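Thiamine-binding periplasmic protein (Escherichia coli, PDB 2QRY) binds thiamine, thiamine phosphate and thiamine diphosphate in the periplasm with high affinity and serves the ThiBPQ ABC transporter in thiamine import. Local coordinates at residues E202-F207 against D213-Y218. Residues are numbered along the deposited sequence; the frame is centred on the assembly and turned at random.
Sequences EAYGLF and DLVLSY. With TPS (thiamin phosphate), chain E.
Val215 sets its CG2 methyl over one face of the Phe207 ring, 3.6 Å from CG2 to the ring centroid and 30° off the ring normal, the geometry of a CH-pi contact; the still shorter modelled carbon-carbon separations in this pair are doubtful. With Phe207 CG anti to the backbone N (chi1 163°), the ring extends past the valine toward the start of the strand, where CE1 comes to 3.6 Å from Asp213 O, with that oxygen at the ring edge and near its plane. The other methyl, Val215 CG1, turns to the helix backbone, 3.5 Å from Ala203 O, which already accepts the helical bond from Phe207 N. Helix 200-208 thus packs on strand 214-218 of the mixed sheet in this member of the bacterial solute-binding protein 1 family, the segment axes 8.3 Å apart and running roughly antiparallel, at 148°. Nearer the ligand, Tyr204 CE2 lies 3.4 Å from Ser217 OG, which approaches the ring obliquely; this hydroxyl is hydrogen-bonded to Trp200 NE1 and Ser221 OG, two residues of the thiamine site. At the C-terminal end of the strand, Tyr218 touches thiamin phosphate: its CE1 is 3.6 Å from C4 of the thiazolium, and its OH, hydrogen-bonded to Gln246 OE1, is 3.5 Å from C6 of the ligand.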
ATOM      1  N   GLU A 202       3.270 -12.598  -1.876  1.00 20.97           N
ATOM      2  CA  GLU A 202       2.936 -13.911  -2.421  1.00 19.39           C
ATOM      3  C   GLU A 202       2.171 -13.786  -3.732  1.00 18.47           C
ATOM      4  O   GLU A 202       2.421 -14.532  -4.684  1.00 18.82           O
ATOM      5  CB  GLU A 202       2.102 -14.716  -1.426  1.00 18.51           C
ATOM      6  CG  GLU A 202       1.633 -16.048  -1.994  1.00 19.34           C
ATOM      7  CD  GLU A 202       0.847 -16.868  -0.997  1.00 17.44           C
ATOM      8  OE1 GLU A 202       0.396 -16.311   0.028  1.00 16.40           O
ATOM      9  OE2 GLU A 202       0.676 -18.072  -1.249  1.00 21.09           O
ATOM     10  N   ALA A 203       1.234 -12.841  -3.768  1.00 15.78           N
ATOM     11  CA  ALA A 203       0.424 -12.592  -4.954  1.00 14.89           C
ATOM     12  C   ALA A 203       1.297 -12.281  -6.166  1.00 15.66           C
ATOM     13  O   ALA A 203       1.159 -12.898  -7.223  1.00 14.87           O
ATOM     14  CB  ALA A 203      -0.521 -11.426  -4.700  1.00 13.48           C
ATOM     15  N   TYR A 204       2.192 -11.312  -6.001  1.00 14.34           N
ATOM     16  CA  TYR A 204       3.078 -10.886  -7.076  1.00 16.61           C
ATOM     17  C   TYR A 204       4.014 -12.009  -7.498  1.00 17.77           C
ATOM     18  O   TYR A 204       4.309 -12.181  -8.684  1.00 21.02           O
ATOM     19  CB  TYR A 204       3.873  -9.647  -6.631  1.00 13.91           C
ATOM     20  CG  TYR A 204       4.269  -8.746  -7.776  1.00 14.77           C
ATOM     21  CD1 TYR A 204       5.541  -8.816  -8.340  1.00 15.72           C
ATOM     22  CD2 TYR A 204       3.352  -7.851  -8.330  1.00 12.99           C
ATOM     23  CE1 TYR A 204       5.893  -8.017  -9.434  1.00 15.38           C
ATOM     24  CE2 TYR A 204       3.688  -7.049  -9.420  1.00 14.98           C
ATOM     25  CZ  TYR A 204       4.959  -7.137  -9.969  1.00 16.73           C
ATOM     26  OH  TYR A 204       5.293  -6.354 -11.053  1.00 17.64           O
ATOM     27  N   GLY A 205       4.468 -12.788  -6.528  1.00 18.12           N
ATOM     28  CA  GLY A 205       5.353 -13.895  -6.839  1.00 18.25           C
ATOM     29  C   GLY A 205       4.685 -14.937  -7.717  1.00 18.64           C
ATOM     30  O   GLY A 205       5.306 -15.458  -8.651  1.00 17.33           O
ATOM     31  N   LEU A 206       3.424 -15.251  -7.421  1.00 18.04           N
ATOM     32  CA  LEU A 206       2.703 -16.233  -8.218  1.00 18.50           C
ATOM     33  C   LEU A 206       2.530 -15.658  -9.612  1.00 19.88           C
ATOM     34  O   LEU A 206       2.659 -16.370 -10.600  1.00 21.63           O
ATOM     35  CB  LEU A 206       1.338 -16.541  -7.602  1.00 19.48           C
ATOM     36  CG  LEU A 206       1.361 -17.184  -6.214  1.00 18.98           C
ATOM     37  CD1 LEU A 206      -0.035 -17.180  -5.631  1.00 21.14           C
ATOM     38  CD2 LEU A 206       1.908 -18.602  -6.312  1.00 18.99           C
ATOM     39  N   PHE A 207       2.248 -14.363  -9.705  1.00 20.01           N
ATOM     40  CA  PHE A 207       2.093 -13.755 -11.016  1.00 20.80           C
ATOM     41  C   PHE A 207       3.374 -13.959 -11.820  1.00 21.90           C
ATOM     42  O   PHE A 207       3.340 -14.481 -12.937  1.00 21.96           O
ATOM     43  CB  PHE A 207       1.799 -12.257 -10.895  1.00 20.19           C
ATOM     44  CG  PHE A 207       2.015 -11.488 -12.176  1.00 20.18           C
ATOM     45  CD1 PHE A 207       1.174 -11.671 -13.268  1.00 19.39           C
ATOM     46  CD2 PHE A 207       3.076 -10.584 -12.287  1.00 20.32           C
ATOM     47  CE1 PHE A 207       1.385 -10.961 -14.468  1.00 20.53           C
ATOM     48  CE2 PHE A 207       3.298  -9.869 -13.470  1.00 21.36           C
ATOM     49  CZ  PHE A 207       2.447 -10.061 -14.568  1.00 21.15           C
ATOM     50  N   ASP A 213      -2.655 -14.178 -15.418  1.00 22.09           N
ATOM     51  CA  ASP A 213      -2.424 -13.213 -16.484  1.00 22.54           C
ATOM     52  C   ASP A 213      -2.317 -11.815 -15.897  1.00 23.43           C
ATOM     53  O   ASP A 213      -1.641 -10.949 -16.452  1.00 22.86           O
ATOM     54  CB  ASP A 213      -3.571 -13.255 -17.494  1.00 24.13           C
ATOM     55  CG  ASP A 213      -3.696 -14.605 -18.184  1.00 24.45           C
ATOM     56  OD1 ASP A 213      -2.717 -15.035 -18.822  1.00 25.92           O
ATOM     57  OD2 ASP A 213      -4.775 -15.232 -18.093  1.00 26.44           O
ATOM     58  N   LEU A 214      -2.986 -11.606 -14.765  1.00 22.61           N
ATOM     59  CA  LEU A 214      -2.979 -10.314 -14.091  1.00 21.76           C
ATOM     60  C   LEU A 214      -2.953 -10.460 -12.571  1.00 22.46           C
ATOM     61  O   LEU A 214      -3.417 -11.468 -12.029  1.00 21.96           O
ATOM     62  CB  LEU A 214      -4.229  -9.522 -14.484  1.00 21.89           C
ATOM     63  CG  LEU A 214      -4.479  -9.243 -15.966  1.00 22.03           C
ATOM     64  CD1 LEU A 214      -5.910  -9.607 -16.328  1.00 22.56           C
ATOM     65  CD2 LEU A 214      -4.206  -7.781 -16.255  1.00 22.33           C
ATOM     66  N   VAL A 215      -2.396  -9.449 -11.900  1.00 21.67           N
ATOM     67  CA  VAL A 215      -2.339  -9.381 -10.434  1.00 21.87           C
ATOM     68  C   VAL A 215      -2.564  -7.952  -9.992  1.00 19.73           C
ATOM     69  O   VAL A 215      -2.046  -7.017 -10.614  1.00 18.51           O
ATOM     70  CB  VAL A 215      -0.969  -9.752  -9.824  1.00 23.89           C
ATOM     71  CG1 VAL A 215      -0.921 -11.224  -9.513  1.00 28.19           C
ATOM     72  CG2 VAL A 215       0.162  -9.310 -10.749  1.00 22.13           C
ATOM     73  N   LEU A 216      -3.319  -7.772  -8.913  1.00 18.41           N
ATOM     74  CA  LEU A 216      -3.531  -6.426  -8.412  1.00 17.38           C
ATOM     75  C   LEU A 216      -2.219  -5.946  -7.796  1.00 15.93           C
ATOM     76  O   LEU A 216      -1.672  -6.595  -6.909  1.00 13.29           O
ATOM     77  CB  LEU A 216      -4.615  -6.384  -7.346  1.00 16.38           C
ATOM     78  CG  LEU A 216      -4.798  -4.908  -7.005  1.00 19.28           C
ATOM     79  CD1 LEU A 216      -6.223  -4.518  -7.286  1.00 23.92           C
ATOM     80  CD2 LEU A 216      -4.384  -4.621  -5.573  1.00 17.94           C
ATOM     81  N   SER A 217      -1.714  -4.822  -8.287  1.00 17.35           N
ATOM     82  CA  SER A 217      -0.467  -4.257  -7.778  1.00 18.61           C
ATOM     83  C   SER A 217      -0.496  -2.727  -7.893  1.00 19.41           C
ATOM     84  O   SER A 217      -1.504  -2.105  -7.550  1.00 21.20           O
ATOM     85  CB  SER A 217       0.731  -4.837  -8.542  1.00 17.31           C
ATOM     86  OG  SER A 217       1.942  -4.616  -7.836  1.00 16.15           O
ATOM     87  N   TYR A 218       0.585  -2.121  -8.384  1.00 18.46           N
ATOM     88  CA  TYR A 218       0.648  -0.663  -8.502  1.00 18.36           C
ATOM     89  C   TYR A 218       1.092  -0.118  -9.862  1.00 19.44           C
ATOM     90  O   TYR A 218       1.835  -0.778 -10.591  1.00 21.25           O
ATOM     91  CB  TYR A 218       1.587  -0.096  -7.442  1.00 17.96           C
ATOM     92  CG  TYR A 218       1.104  -0.271  -6.023  1.00 18.16           C
ATOM     93  CD1 TYR A 218       1.248  -1.490  -5.364  1.00 16.38           C
ATOM     94  CD2 TYR A 218       0.530   0.796  -5.328  1.00 17.10           C
ATOM     95  CE1 TYR A 218       0.845  -1.640  -4.045  1.00 18.82           C
ATOM     96  CE2 TYR A 218       0.114   0.653  -4.004  1.00 18.19           C
ATOM     97  CZ  TYR A 218       0.279  -0.568  -3.371  1.00 18.22           C
ATOM     98  OH  TYR A 218      -0.112  -0.721  -2.067  1.00 18.62           O
TER
HETATM   99  CM2 TPS E 400       7.462  -4.504  -7.841  1.00 16.66           C
HETATM  100  N3  TPS E 400       4.130  -2.292  -2.625  1.00 21.75           N
HETATM  101  C2  TPS E 400       4.073  -3.599  -2.792  1.00 22.35           C
HETATM  102  S1  TPS E 400       3.035  -4.141  -1.527  1.00 22.37           S
HETATM  103  C5  TPS E 400       2.698  -2.564  -0.799  1.00 21.14           C
HETATM  104  C4  TPS E 400       3.434  -1.720  -1.602  1.00 21.84           C
HETATM  105  CM4 TPS E 400       3.445  -0.217  -1.346  1.00 22.85           C
HETATM  106  C6  TPS E 400       1.807  -2.360   0.386  1.00 23.99           C
HETATM  107  C7  TPS E 400       1.472  -3.807   0.748  1.00 25.37           C
HETATM  108  O7  TPS E 400       0.572  -3.944   1.840  1.00 31.10           O
HETATM  109  N1A TPS E 400       5.694  -3.047  -6.946  1.00 18.69           N
HETATM  110  C2A TPS E 400       6.829  -3.714  -6.719  1.00 18.59           C
HETATM  111  N3A TPS E 400       7.408  -3.695  -5.520  1.00 15.76           N
HETATM  112  C4A TPS E 400       6.872  -3.003  -4.492  1.00 17.52           C
HETATM  113  N4A TPS E 400       7.494  -3.005  -3.256  1.00 17.56           N
HETATM  114  C5A TPS E 400       5.656  -2.277  -4.696  1.00 19.40           C
HETATM  115  C6A TPS E 400       5.092  -2.334  -5.982  1.00 19.13           C
HETATM  116  C7A TPS E 400       4.960  -1.458  -3.582  1.00 19.07           C
HETATM  117  P1  TPS E 400       0.362  -5.531   2.062  1.00 24.68           P
HETATM  118  O1  TPS E 400      -0.107  -6.181   0.730  1.00 27.25           O
HETATM  119  O2  TPS E 400      -0.653  -5.819   3.241  1.00 31.77           O
HETATM  120  O3  TPS E 400       1.725  -6.149   2.442  1.00 24.66           O